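Local coordinates for protein ebony (Drosophila melanogaster, PDB 6DYM) that probably forms the amide (peptide-like) bond that joins beta-alanine to amines such as dopamine and histamine, through the atypical C-terminal condensation domain of a nonribosomal peptide synthetase, at residues E129-N132 against P133-I137. Sequence-based numbering, arbitrary orientation.
Sequences EKLN and PRENI
The side-chain amide of Asn132 lies stacked on the carboxylate of Glu135, the two planes 18° apart and Asn132 CG 3.4 Å from Glu135 OE1. In one of the two conformers of Arg134 the guanidinium plane is steeply inclined to that of the amide, with Asn132 OD1 over one face; its long salt bridge to Glu135 OE2 is therefore doubtful. Asn132 CG sits between its backbone N and carbonyl carbon (chi1 66°), which turns OD1 back to accept from Glu135 N at 2.8 Å, nearly in line with the amide C=O. Glu135 replies through OE1, whose anti side takes Asn132 N at 3.0 Å, 23° out of the carboxylate plane. These reciprocal bonds make a capping box, with Asn132 as N-cap of helix 133-153, where the loop after strand 119-127 of the central mixed sheet enters the helix. The first helical turn is closed by Asn136 N donating to Asn132 O at 2.9 Å. A water donates both to Glu135 OE1, at 2.6 Å, and to Lys130 O, linking the box to the preceding loop. Leu131 slants across the Glu135 side chain, its CD2 4.0 Å from Glu135 CB, while Asn136 OD1 is hydrogen-bonded to Thr127 OG1.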
loop_
_atom_site.group_PDB
_atom_site.type_symbol
_atom_site.label_atom_id
_atom_site.label_comp_id
_atom_site.label_asym_id
_atom_site.label_seq_id
_atom_site.Cartn_x
_atom_site.Cartn_y
_atom_site.Cartn_z
ATOM N N GLU A 129 -13.287 7.910 3.184
ATOM C CA GLU A 129 -13.296 9.247 2.591
ATOM C C GLU A 129 -13.739 10.327 3.574
ATOM O O GLU A 129 -13.281 11.472 3.481
ATOM C CB GLU A 129 -14.215 9.261 1.367
ATOM C CG GLU A 129 -13.605 9.883 0.121
ATOM C CD GLU A 129 -14.542 9.842 -1.078
ATOM O OE1 GLU A 129 -15.481 9.012 -1.080
ATOM O OE2 GLU A 129 -14.336 10.642 -2.018
ATOM N N LYS A 130 -14.629 9.998 4.502
ATOM C CA LYS A 130 -15.272 10.992 5.351
ATOM C C LYS A 130 -14.450 11.361 6.579
ATOM O O LYS A 130 -14.898 12.191 7.375
ATOM C CB LYS A 130 -16.657 10.505 5.804
ATOM C CG LYS A 130 -17.737 10.388 4.715
ATOM C CD LYS A 130 -17.446 9.306 3.675
ATOM C CE LYS A 130 -17.127 7.968 4.340
ATOM N NZ LYS A 130 -16.305 7.096 3.460
ATOM N N LEU A 131 -13.275 10.766 6.764
ATOM C CA LEU A 131 -12.457 11.096 7.922
ATOM C C LEU A 131 -11.935 12.523 7.806
ATOM O O LEU A 131 -11.423 12.920 6.754
ATOM C CB LEU A 131 -11.294 10.111 8.049
ATOM C CG LEU A 131 -11.647 8.634 8.263
ATOM C CD1 LEU A 131 -10.410 7.822 8.630
ATOM C CD2 LEU A 131 -12.715 8.485 9.340
ATOM N N ASN A 132 -12.075 13.302 8.884
ATOM C CA ASN A 132 -11.463 14.623 8.951
ATOM C C ASN A 132 -9.960 14.456 9.203
ATOM O O ASN A 132 -9.492 13.344 9.463
ATOM C CB ASN A 132 -12.167 15.483 10.013
ATOM C CG ASN A 132 -11.986 14.969 11.442
ATOM O OD1 ASN A 132 -10.946 14.418 11.809
ATOM N ND2 ASN A 132 -13.009 15.178 12.264
ATOM N N PRO A 133 -9.166 15.537 9.109
ATOM C CA PRO A 133 -7.709 15.375 9.288
ATOM C C PRO A 133 -7.307 14.681 10.582
ATOM O O PRO A 133 -6.441 13.799 10.547
ATOM C CB PRO A 133 -7.196 16.819 9.235
ATOM C CG PRO A 133 -8.170 17.520 8.371
ATOM C CD PRO A 133 -9.507 16.913 8.696
ATOM N N ARG A 134 -7.902 15.053 11.719
ATOM C CA ARG A 134 -7.563 14.397 12.979
ATOM C C ARG A 134 -7.827 12.895 12.906
ATOM O O ARG A 134 -6.995 12.088 13.343
ATOM C CB ARG A 134 -8.353 15.028 14.130
ATOM C CG ARG A 134 -8.166 14.323 15.471
ATOM C CD ARG A 134 -9.173 14.787 16.521
ATOM N NE ARG A 134 -10.516 14.971 15.975
ATOM C CZ ARG A 134 -11.484 14.061 16.032
ATOM N NH1 ARG A 134 -11.266 12.885 16.609
ATOM N NH2 ARG A 134 -12.672 14.327 15.509
ATOM N N GLU A 135 -8.973 12.502 12.351
ATOM C CA GLU A 135 -9.312 11.084 12.276
ATOM C C GLU A 135 -8.412 10.346 11.292
ATOM O O GLU A 135 -8.045 9.187 11.526
ATOM C CB GLU A 135 -10.783 10.918 11.889
ATOM C CG GLU A 135 -11.762 11.352 12.972
ATOM C CD GLU A 135 -13.169 11.599 12.437
ATOM O OE1 GLU A 135 -13.334 11.821 11.215
ATOM O OE2 GLU A 135 -14.117 11.568 13.248
ATOM N N ASN A 136 -8.047 10.995 10.187
ATOM C CA ASN A 136 -7.165 10.351 9.219
ATOM C C ASN A 136 -5.791 10.094 9.824
ATOM O O ASN A 136 -5.245 8.991 9.716
ATOM C CB ASN A 136 -7.057 11.211 7.960
ATOM C CG ASN A 136 -6.300 10.517 6.849
ATOM O OD1 ASN A 136 -6.682 9.434 6.400
ATOM N ND2 ASN A 136 -5.215 11.135 6.399
ATOM N N ILE A 137 -5.226 11.102 10.490
ATOM C CA ILE A 137 -3.916 10.944 11.114
ATOM C C ILE A 137 -3.971 9.904 12.228
ATOM O O ILE A 137 -3.068 9.069 12.364
ATOM C CB ILE A 137 -3.416 12.306 11.622
ATOM C CG1 ILE A 137 -2.939 13.155 10.441
ATOM C CG2 ILE A 137 -2.311 12.137 12.655
ATOM C CD1 ILE A 137 -1.618 12.696 9.854
HETATM O O HOH W 1 -15.545 12.526 10.091
#